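Local atomic coordinates of NikO protein (Streptomyces tendae, PDB entry 4FQD), a protein that transfers an enolpyruvyl group in a step essential to nikkomycin biosynthesis and belongs to the MurA branch of the EPSP synthase family. Residues A[67-75]-A[87-97]; A[33-44]-A[220-231]. The protein carries 4 engineered substitutions. One frame throughout, in Å; residues are numbered along the deposited sequence.

Contact 1 of 2, residues A[67-75]-A[87-97]. Engineered in segment 87-97: E96 (natural residue Asp), L97 (natural residue Val).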
loop_
_atom_site.group_PDB
_atom_site.type_symbol
_atom_site.label_atom_id
_atom_site.label_comp_id
_atom_site.label_asym_id
_atom_site.label_seq_id
_atom_site.Cartn_x
_atom_site.Cartn_y
_atom_site.Cartn_z
ATOM N N GLU A 67 -36.709 -17.371 -5.100
ATOM C CA GLU A 67 -37.953 -17.237 -4.353
ATOM C C GLU A 67 -38.550 -15.846 -4.531
ATOM O O GLU A 67 -39.766 -15.695 -4.632
ATOM C CB GLU A 67 -37.727 -17.536 -2.867
ATOM C CG GLU A 67 -37.378 -18.988 -2.572
ATOM C CD GLU A 67 -37.025 -19.219 -1.115
ATOM O OE1 GLU A 67 -37.098 -18.255 -0.324
ATOM O OE2 GLU A 67 -36.674 -20.364 -0.761
ATOM N N ILE A 68 -37.688 -14.834 -4.573
ATOM C CA ILE A 68 -38.128 -13.456 -4.771
ATOM C C ILE A 68 -38.843 -13.296 -6.112
ATOM O O ILE A 68 -39.887 -12.647 -6.197
ATOM C CB ILE A 68 -36.944 -12.466 -4.687
ATOM C CG1 ILE A 68 -36.424 -12.378 -3.250
ATOM C CG2 ILE A 68 -37.356 -11.086 -5.178
ATOM C CD1 ILE A 68 -35.228 -11.461 -3.087
ATOM N N PHE A 69 -38.282 -13.904 -7.153
ATOM C CA PHE A 69 -38.876 -13.861 -8.484
ATOM C C PHE A 69 -40.276 -14.471 -8.504
ATOM O O PHE A 69 -41.227 -13.848 -8.978
ATOM C CB PHE A 69 -37.977 -14.578 -9.494
ATOM C CG PHE A 69 -37.038 -13.665 -10.229
ATOM C CD1 PHE A 69 -36.087 -12.927 -9.543
ATOM C CD2 PHE A 69 -37.100 -13.553 -11.608
ATOM C CE1 PHE A 69 -35.223 -12.086 -10.220
ATOM C CE2 PHE A 69 -36.238 -12.715 -12.290
ATOM C CZ PHE A 69 -35.296 -11.980 -11.595
ATOM N N ARG A 70 -40.398 -15.687 -7.982
ATOM C CA ARG A 70 -41.679 -16.387 -7.965
ATOM C C ARG A 70 -42.703 -15.692 -7.070
ATOM O O ARG A 70 -43.903 -15.735 -7.340
ATOM C CB ARG A 70 -41.492 -17.841 -7.524
ATOM C CG ARG A 70 -40.697 -18.690 -8.503
ATOM C CD ARG A 70 -40.651 -20.143 -8.060
ATOM N NE ARG A 70 -40.006 -20.300 -6.759
ATOM C CZ ARG A 70 -38.713 -20.557 -6.594
ATOM N NH1 ARG A 70 -37.921 -20.690 -7.651
ATOM N NH2 ARG A 70 -38.211 -20.683 -5.374
ATOM N N ALA A 71 -42.223 -15.050 -6.008
ATOM C CA ALA A 71 -43.103 -14.346 -5.082
ATOM C C ALA A 71 -43.700 -13.098 -5.726
ATOM O O ALA A 71 -44.750 -12.613 -5.303
ATOM C CB ALA A 71 -42.353 -13.981 -3.808
ATOM N N ALA A 72 -43.024 -12.583 -6.749
ATOM C CA ALA A 72 -43.487 -11.390 -7.448
ATOM C C ALA A 72 -44.255 -11.755 -8.713
ATOM O O ALA A 72 -44.552 -10.894 -9.541
ATOM C CB ALA A 72 -42.314 -10.480 -7.780
ATOM N N GLY A 73 -44.571 -13.037 -8.858
ATOM C CA GLY A 73 -45.328 -13.511 -10.002
ATOM C C GLY A 73 -44.460 -13.834 -11.203
ATOM O O GLY A 73 -44.963 -14.259 -12.244
ATOM N N ALA A 74 -43.154 -13.632 -11.060
ATOM C CA ALA A 74 -42.217 -13.903 -12.144
ATOM C C ALA A 74 -41.791 -15.368 -12.156
ATOM O O ALA A 74 -42.309 -16.182 -11.392
ATOM C CB ALA A 74 -41.001 -12.991 -12.041
ATOM N N HIS A 75 -40.841 -15.696 -13.026
ATOM C CA HIS A 75 -40.382 -17.071 -13.180
ATOM C C HIS A 75 -38.941 -17.253 -12.710
ATOM O O HIS A 75 -38.090 -16.396 -12.950
ATOM C CB HIS A 75 -40.515 -17.510 -14.640
ATOM C CG HIS A 75 -39.930 -18.860 -14.921
ATOM N ND1 HIS A 75 -38.602 -19.044 -15.240
ATOM C CD2 HIS A 75 -40.493 -20.091 -14.933
ATOM C CE1 HIS A 75 -38.371 -20.330 -15.433
ATOM N NE2 HIS A 75 -39.503 -20.988 -15.254
ATOM N N VAL A 87 -34.365 -17.529 -15.223
ATOM C CA VAL A 87 -35.298 -16.541 -14.692
ATOM C C VAL A 87 -36.010 -15.796 -15.817
ATOM O O VAL A 87 -35.521 -15.743 -16.945
ATOM C CB VAL A 87 -34.581 -15.518 -13.791
ATOM C CG1 VAL A 87 -34.010 -16.199 -12.554
ATOM C CG2 VAL A 87 -33.488 -14.803 -14.569
ATOM N N ASP A 88 -37.169 -15.227 -15.501
ATOM C CA ASP A 88 -37.937 -14.450 -16.467
ATOM C C ASP A 88 -38.829 -13.455 -15.731
ATOM O O ASP A 88 -39.738 -13.846 -14.999
ATOM C CB ASP A 88 -38.785 -15.369 -17.348
ATOM C CG ASP A 88 -39.264 -14.686 -18.619
ATOM O OD1 ASP A 88 -39.234 -13.439 -18.680
ATOM O OD2 ASP A 88 -39.671 -15.399 -19.560
ATOM N N ALA A 89 -38.566 -12.169 -15.934
ATOM C CA ALA A 89 -39.296 -11.120 -15.230
ATOM C C ALA A 89 -40.425 -10.537 -16.073
ATOM O O ALA A 89 -40.873 -9.418 -15.829
ATOM C CB ALA A 89 -38.342 -10.020 -14.788
ATOM N N SER A 90 -40.883 -11.298 -17.061
ATOM C CA SER A 90 -41.946 -10.841 -17.953
ATOM C C SER A 90 -43.252 -10.586 -17.205
ATOM O O SER A 90 -43.873 -9.536 -17.367
ATOM C CB SER A 90 -42.181 -11.857 -19.072
ATOM O OG SER A 90 -40.995 -12.091 -19.809
ATOM N N ALA A 91 -43.660 -11.550 -16.386
ATOM C CA ALA A 91 -44.932 -11.463 -15.674
ATOM C C ALA A 91 -44.781 -10.860 -14.280
ATOM O O ALA A 91 -45.626 -11.074 -13.410
ATOM C CB ALA A 91 -45.585 -12.835 -15.591
ATOM N N TRP A 92 -43.704 -10.109 -14.076
ATOM C CA TRP A 92 -43.458 -9.443 -12.802
ATOM C C TRP A 92 -44.532 -8.386 -12.555
ATOM O O TRP A 92 -44.599 -7.384 -13.266
ATOM C CB TRP A 92 -42.074 -8.789 -12.812
ATOM C CG TRP A 92 -41.534 -8.463 -11.451
ATOM C CD1 TRP A 92 -42.099 -7.644 -10.518
ATOM C CD2 TRP A 92 -40.306 -8.935 -10.881
ATOM N NE1 TRP A 92 -41.306 -7.587 -9.397
ATOM C CE2 TRP A 92 -40.199 -8.369 -9.596
ATOM C CE3 TRP A 92 -39.291 -9.785 -11.332
ATOM C CZ2 TRP A 92 -39.116 -8.624 -8.755
ATOM C CZ3 TRP A 92 -38.216 -10.038 -10.496
ATOM C CH2 TRP A 92 -38.138 -9.459 -9.222
ATOM N N ASP A 93 -45.374 -8.612 -11.552
ATOM C CA ASP A 93 -46.453 -7.674 -11.251
ATOM C C ASP A 93 -46.070 -6.689 -10.151
ATOM O O ASP A 93 -44.894 -6.532 -9.831
ATOM C CB ASP A 93 -47.749 -8.417 -10.897
ATOM C CG ASP A 93 -47.598 -9.328 -9.692
ATOM O OD1 ASP A 93 -47.065 -8.884 -8.653
ATOM O OD2 ASP A 93 -48.025 -10.497 -9.782
ATOM N N ARG A 94 -47.069 -6.035 -9.568
ATOM C CA ARG A 94 -46.815 -5.040 -8.531
ATOM C C ARG A 94 -47.556 -5.335 -7.229
ATOM O O ARG A 94 -48.787 -5.359 -7.187
ATOM C CB ARG A 94 -47.151 -3.637 -9.039
ATOM C CG ARG A 94 -48.518 -3.513 -9.689
ATOM C CD ARG A 94 -48.611 -2.247 -10.519
ATOM N NE ARG A 94 -47.721 -2.296 -11.676
ATOM C CZ ARG A 94 -47.470 -1.263 -12.473
ATOM N NH1 ARG A 94 -48.038 -0.088 -12.238
ATOM N NH2 ARG A 94 -46.646 -1.404 -13.503
ATOM N N ALA A 95 -46.784 -5.555 -6.169
ATOM C CA ALA A 95 -47.330 -5.821 -4.845
ATOM C C ALA A 95 -46.235 -5.662 -3.798
ATOM O O ALA A 95 -45.131 -5.214 -4.107
ATOM C CB ALA A 95 -47.921 -7.220 -4.783
ATOM N N GLU A 96 -46.543 -6.029 -2.560
ATOM C CA GLU A 96 -45.553 -5.974 -1.492
ATOM C C GLU A 96 -44.570 -7.131 -1.623
ATOM O O GLU A 96 -44.976 -8.286 -1.760
ATOM C CB GLU A 96 -46.231 -6.029 -0.120
ATOM C CG GLU A 96 -47.341 -5.011 0.084
ATOM C CD GLU A 96 -48.723 -5.624 -0.039
ATOM O OE1 GLU A 96 -49.184 -5.837 -1.180
ATOM O OE2 GLU A 96 -49.348 -5.898 1.008
ATOM N N LEU A 97 -43.277 -6.821 -1.593
ATOM C CA LEU A 97 -42.256 -7.860 -1.554
ATOM C C LEU A 97 -41.941 -8.205 -0.104
ATOM O O LEU A 97 -41.550 -7.327 0.669
ATOM C CB LEU A 97 -40.985 -7.416 -2.282
ATOM C CG LEU A 97 -41.110 -7.148 -3.784
ATOM C CD1 LEU A 97 -40.975 -5.664 -4.072
ATOM C CD2 LEU A 97 -40.077 -7.947 -4.561
#
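W92 drives its six-membered ring edge-on into F69, a T-shaped pair with centroids 4.8 Å apart and planes at 76°. CZ3 of W92 stands over the centre of the phenyl ring, 3.6 Å from F69 CE1, while V87 CG1 lies over the opposite face, toward the rim, and V87 CB is 3.6 Å from F69 CE2. With CG anti to the backbone N (chi1 -161°), the indole swings back from its turn toward helix 60-71. One face of its pyrrole half then takes A72, whose CB is 3.5 Å from W92 NE1 in a CH-pi contact; A74 CB meets CE3. I68 CG2 touches the engineered L97 at CD2.

G73, with positive phi, closes a Schellman motif that ends the helix, and backbone bonds lie on both sides of it. D93 N bonds to A72 O at 3.2 Å. H75 and D88 form an antiparallel hydrogen-bonded pair at the start of hairpin 75-79/84-88, bonded in both directions, H75 N to D88 O at 2.9 Å and D88 N to H75 O at 3.0 Å. D88 OD1 accepts from S90 N in an Asx turn that starts the loop. Replacing the indole by an alanine here is likely to open a gap beside F69 and A72, leaving the phenyl face without the edge that abuts it. Directional backbone bonds set how the two segments lie, while the side-chain contacts across them are mainly aromatic and aliphatic.

Contact 2 of 2, residues A[33-44]-A[220-231]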
loop_
_atom_site.group_PDB
_atom_site.type_symbol
_atom_site.label_atom_id
_atom_site.label_comp_id
_atom_site.label_asym_id
_atom_site.label_seq_id
_atom_site.Cartn_x
_atom_site.Cartn_y
_atom_site.Cartn_z
ATOM N N PHE A 33 -19.408 -17.143 -10.237
ATOM C CA PHE A 33 -19.208 -15.963 -9.405
ATOM C C PHE A 33 -20.519 -15.519 -8.765
ATOM O O PHE A 33 -21.491 -15.210 -9.455
ATOM C CB PHE A 33 -18.616 -14.820 -10.233
ATOM C CG PHE A 33 -17.963 -13.741 -9.411
ATOM C CD1 PHE A 33 -17.668 -13.947 -8.073
ATOM C CD2 PHE A 33 -17.648 -12.517 -9.981
ATOM C CE1 PHE A 33 -17.066 -12.952 -7.319
ATOM C CE2 PHE A 33 -17.049 -11.520 -9.234
ATOM C CZ PHE A 33 -16.757 -11.736 -7.902
ATOM N N LYS A 34 -20.527 -15.501 -7.436
ATOM C CA LYS A 34 -21.679 -15.067 -6.656
ATOM C C LYS A 34 -22.121 -13.652 -7.015
ATOM O O LYS A 34 -23.313 -13.379 -7.153
ATOM C CB LYS A 34 -21.338 -15.131 -5.168
ATOM C CG LYS A 34 -22.257 -14.317 -4.279
ATOM C CD LYS A 34 -21.743 -14.282 -2.853
ATOM C CE LYS A 34 -22.602 -13.383 -1.982
ATOM N NZ LYS A 34 -22.096 -13.317 -0.584
ATOM N N HIS A 35 -21.152 -12.757 -7.167
ATOM C CA HIS A 35 -21.446 -11.353 -7.428
ATOM C C HIS A 35 -21.926 -11.114 -8.861
ATOM O O HIS A 35 -22.740 -10.224 -9.106
ATOM C CB HIS A 35 -20.231 -10.486 -7.095
ATOM C CG HIS A 35 -19.832 -10.542 -5.653
ATOM N ND1 HIS A 35 -18.536 -10.780 -5.245
ATOM C CD2 HIS A 35 -20.560 -10.395 -4.520
ATOM C CE1 HIS A 35 -18.484 -10.778 -3.926
ATOM N NE2 HIS A 35 -19.698 -10.545 -3.460
ATOM N N SER A 36 -21.426 -11.913 -9.799
ATOM C CA SER A 36 -21.884 -11.839 -11.184
ATOM C C SER A 36 -23.303 -12.380 -11.299
ATOM O O SER A 36 -24.096 -11.908 -12.114
ATOM C CB SER A 36 -20.956 -12.622 -12.110
ATOM O OG SER A 36 -19.712 -11.966 -12.260
ATOM N N LEU A 37 -23.607 -13.382 -10.481
ATOM C CA LEU A 37 -24.946 -13.948 -10.423
ATOM C C LEU A 37 -25.959 -12.888 -10.010
ATOM O O LEU A 37 -27.033 -12.782 -10.598
ATOM C CB LEU A 37 -24.982 -15.116 -9.438
ATOM C CG LEU A 37 -26.368 -15.616 -9.031
ATOM C CD1 LEU A 37 -27.138 -16.135 -10.233
ATOM C CD2 LEU A 37 -26.243 -16.690 -7.973
ATOM N N VAL A 38 -25.603 -12.107 -8.997
ATOM C CA VAL A 38 -26.462 -11.037 -8.505
ATOM C C VAL A 38 -26.747 -10.003 -9.590
ATOM O O VAL A 38 -27.900 -9.648 -9.832
ATOM C CB VAL A 38 -25.836 -10.332 -7.284
ATOM C CG1 VAL A 38 -26.574 -9.038 -6.973
ATOM C CG2 VAL A 38 -25.831 -11.262 -6.078
ATOM N N THR A 39 -25.693 -9.533 -10.249
ATOM C CA THR A 39 -25.826 -8.494 -11.265
ATOM C C THR A 39 -26.532 -8.992 -12.526
ATOM O O THR A 39 -27.235 -8.232 -13.190
ATOM C CB THR A 39 -24.460 -7.892 -11.642
ATOM O OG1 THR A 39 -23.557 -8.942 -12.008
ATOM C CG2 THR A 39 -23.881 -7.119 -10.469
ATOM N N THR A 40 -26.342 -10.266 -12.854
ATOM C CA THR A 40 -27.010 -10.860 -14.006
ATOM C C THR A 40 -28.508 -10.985 -13.740
ATOM O O THR A 40 -29.333 -10.680 -14.602
ATOM C CB THR A 40 -26.433 -12.245 -14.348
ATOM O OG1 THR A 40 -25.031 -12.126 -14.617
ATOM C CG2 THR A 40 -27.129 -12.831 -15.567
ATOM N N VAL A 41 -28.848 -11.434 -12.536
ATOM C CA VAL A 41 -30.239 -11.547 -12.120
ATOM C C VAL A 41 -30.876 -10.164 -12.015
ATOM O O VAL A 41 -32.026 -9.966 -12.412
ATOM C CB VAL A 41 -30.359 -12.294 -10.773
ATOM C CG1 VAL A 41 -31.737 -12.103 -10.162
ATOM C CG2 VAL A 41 -30.057 -13.774 -10.960
ATOM N N ALA A 42 -30.115 -9.209 -11.490
ATOM C CA ALA A 42 -30.585 -7.833 -11.354
ATOM C C ALA A 42 -30.923 -7.236 -12.716
ATOM O O ALA A 42 -31.920 -6.531 -12.866
ATOM C CB ALA A 42 -29.543 -6.983 -10.646
ATOM N N ALA A 43 -30.085 -7.527 -13.705
ATOM C CA ALA A 43 -30.315 -7.063 -15.067
ATOM C C ALA A 43 -31.513 -7.778 -15.680
ATOM O O ALA A 43 -32.250 -7.204 -16.480
ATOM C CB ALA A 43 -29.075 -7.281 -15.916
ATOM N N ALA A 44 -31.699 -9.036 -15.294
ATOM C CA ALA A 44 -32.811 -9.840 -15.789
ATOM C C ALA A 44 -34.142 -9.350 -15.227
ATOM O O ALA A 44 -35.181 -9.464 -15.876
ATOM C CB ALA A 44 -32.598 -11.305 -15.443
ATOM N N ASP A 220 -17.612 -8.353 -11.999
ATOM C CA ASP A 220 -18.786 -7.998 -11.218
ATOM C C ASP A 220 -19.696 -7.065 -12.013
ATOM O O ASP A 220 -20.904 -7.284 -12.111
ATOM C CB ASP A 220 -18.323 -7.292 -9.943
ATOM C CG ASP A 220 -19.231 -7.554 -8.769
ATOM O OD1 ASP A 220 -20.408 -7.900 -8.991
ATOM O OD2 ASP A 220 -18.767 -7.409 -7.620
ATOM N N VAL A 221 -19.092 -6.030 -12.591
ATOM C CA VAL A 221 -19.809 -5.046 -13.391
ATOM C C VAL A 221 -19.713 -5.378 -14.879
ATOM O O VAL A 221 -20.690 -5.246 -15.620
ATOM C CB VAL A 221 -19.251 -3.628 -13.138
ATOM C CG1 VAL A 221 -19.741 -2.651 -14.191
ATOM C CG2 VAL A 221 -19.628 -3.152 -11.745
ATOM N N THR A 222 -18.532 -5.819 -15.301
ATOM C CA THR A 222 -18.261 -6.133 -16.704
ATOM C C THR A 222 -19.256 -7.127 -17.299
ATOM O O THR A 222 -19.762 -6.923 -18.403
ATOM C CB THR A 222 -16.819 -6.663 -16.887
ATOM O OG1 THR A 222 -15.904 -5.561 -16.900
ATOM C CG2 THR A 222 -16.680 -7.435 -18.194
ATOM N N ASP A 223 -19.544 -8.193 -16.560
ATOM C CA ASP A 223 -20.458 -9.222 -17.043
ATOM C C ASP A 223 -21.903 -8.733 -17.126
ATOM O O ASP A 223 -22.661 -9.180 -17.986
ATOM C CB ASP A 223 -20.369 -10.484 -16.181
ATOM C CG ASP A 223 -19.059 -11.224 -16.371
ATOM O OD1 ASP A 223 -18.382 -10.982 -17.393
ATOM O OD2 ASP A 223 -18.708 -12.050 -15.500
ATOM N N MET A 224 -22.283 -7.817 -16.239
ATOM C CA MET A 224 -23.630 -7.259 -16.272
ATOM C C MET A 224 -23.823 -6.410 -17.525
ATOM O O MET A 224 -24.917 -6.361 -18.092
ATOM C CB MET A 224 -23.923 -6.431 -15.018
ATOM C CG MET A 224 -25.376 -5.977 -14.922
ATOM S SD MET A 224 -25.758 -5.000 -13.455
ATOM C CE MET A 224 -24.829 -3.508 -13.783
ATOM N N VAL A 225 -22.753 -5.743 -17.950
ATOM C CA VAL A 225 -22.766 -4.967 -19.184
ATOM C C VAL A 225 -23.080 -5.869 -20.371
ATOM O O VAL A 225 -23.895 -5.527 -21.227
ATOM C CB VAL A 225 -21.414 -4.260 -19.420
ATOM C CG1 VAL A 225 -21.338 -3.695 -20.833
ATOM C CG2 VAL A 225 -21.201 -3.167 -18.385
ATOM N N THR A 226 -22.433 -7.030 -20.407
ATOM C CA THR A 226 -22.658 -8.003 -21.470
ATOM C C THR A 226 -24.098 -8.510 -21.454
ATOM O O THR A 226 -24.719 -8.673 -22.504
ATOM C CB THR A 226 -21.690 -9.198 -21.351
ATOM O OG1 THR A 226 -20.338 -8.724 -21.403
ATOM C CG2 THR A 226 -21.917 -10.192 -22.482
ATOM N N VAL A 227 -24.626 -8.747 -20.257
ATOM C CA VAL A 227 -25.998 -9.222 -20.106
ATOM C C VAL A 227 -27.000 -8.178 -20.591
ATOM O O VAL A 227 -27.925 -8.495 -21.340
ATOM C CB VAL A 227 -26.309 -9.599 -18.645
ATOM C CG1 VAL A 227 -27.793 -9.900 -18.475
ATOM C CG2 VAL A 227 -25.467 -10.789 -18.215
ATOM N N LEU A 228 -26.807 -6.933 -20.166
ATOM C CA LEU A 228 -27.669 -5.834 -20.591
ATOM C C LEU A 228 -27.618 -5.634 -22.103
ATOM O O LEU A 228 -28.644 -5.384 -22.736
ATOM C CB LEU A 228 -27.290 -4.536 -19.874
ATOM C CG LEU A 228 -27.781 -4.402 -18.432
ATOM C CD1 LEU A 228 -27.298 -3.097 -17.818
ATOM C CD2 LEU A 228 -29.300 -4.496 -18.375
ATOM N N ARG A 229 -26.421 -5.746 -22.670
ATOM C CA ARG A 229 -26.242 -5.643 -24.114
ATOM C C ARG A 229 -27.031 -6.723 -24.846
ATOM O O ARG A 229 -27.701 -6.447 -25.841
ATOM C CB ARG A 229 -24.760 -5.747 -24.483
ATOM C CG ARG A 229 -23.970 -4.462 -24.287
ATOM C CD ARG A 229 -22.485 -4.686 -24.536
ATOM N NE ARG A 229 -21.724 -3.441 -24.499
ATOM C CZ ARG A 229 -20.396 -3.376 -24.520
ATOM N NH1 ARG A 229 -19.676 -4.488 -24.568
ATOM N NH2 ARG A 229 -19.786 -2.199 -24.484
ATOM N N ASP A 230 -26.948 -7.952 -24.346
ATOM C CA ASP A 230 -27.640 -9.078 -24.961
ATOM C C ASP A 230 -29.152 -8.980 -24.780
ATOM O O ASP A 230 -29.914 -9.519 -25.581
ATOM C CB ASP A 230 -27.123 -10.404 -24.395
ATOM C CG ASP A 230 -25.652 -10.630 -24.688
ATOM O OD1 ASP A 230 -25.098 -9.915 -25.550
ATOM O OD2 ASP A 230 -25.049 -11.527 -24.060
ATOM N N LEU A 231 -29.581 -8.291 -23.725
ATOM C CA LEU A 231 -31.004 -8.071 -23.481
ATOM C C LEU A 231 -31.597 -7.118 -24.514
ATOM O O LEU A 231 -32.765 -7.235 -24.884
ATOM C CB LEU A 231 -31.239 -7.527 -22.069
ATOM C CG LEU A 231 -31.157 -8.525 -20.912
ATOM C CD1 LEU A 231 -31.259 -7.808 -19.576
ATOM C CD2 LEU A 231 -32.246 -9.578 -21.038
#
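A43 plugs its methyl group into a hole formed by M224, V227, L228 and L231, with L228 CD2 3.7 Å from A43 CB. L231 CD1 comes up beside the backbone here, 3.3 Å from A43 O. One turn back, T40 CG2 meets V227 CG2. M224 lies across T39, its CG anti to the backbone N (chi1 -173°) and its chain bent at the sulfur; CG sits 3.4 Å from T39 O, and SD also rests against T39 CB. At the N-terminal end the carboxylate of D220 straddles H35 CB, with OD1 at 3.2 Å.

The helices pack side by side, running roughly the same way at 32° with axes 8.5 Å apart, within one of the inverse beta/alpha barrels of this family. T40 OG1 bonds back to S36 O at 2.7 Å, on the face of that carbonyl opposite T40 N, which fixes the side-chain rotation and directs CG2 at V227. S36 OG gives D223 OD2 a weak, long bond of 3.4 Å; the stronger partner of D223 is R292, through a salt bridge from OD1. D220 OD1 is likewise paired with K197, whose helix, 192-204, also touches T39 and sends L200 against M224. A bound sulfate, probably from the crystallisation liquor, lies about 5 Å from the D220 side chain.

From the N terminus, helix 34-44 comes first and waits some 176 residues for its partner in contact 2, helix 219-231. Everything in contact 1 falls inside that long loop: the chain passes strand 50-54, runs up helix 60-71, turns through hairpin 75-79/84-88, and segment 87-97 folds back on the helix end, closing a short loop of 11 residues. The centres lie about 18 Å apart, yet the two contacts touch, since helix 34-44, one half of contact 2, also packs against contact 1. V41 CG1 is 3.5 Å from F69 CE1, and A44 packs on V87 and A89. Strand 50-54 bridges them too, bonding to V87 through V51 and presenting I53 to T40.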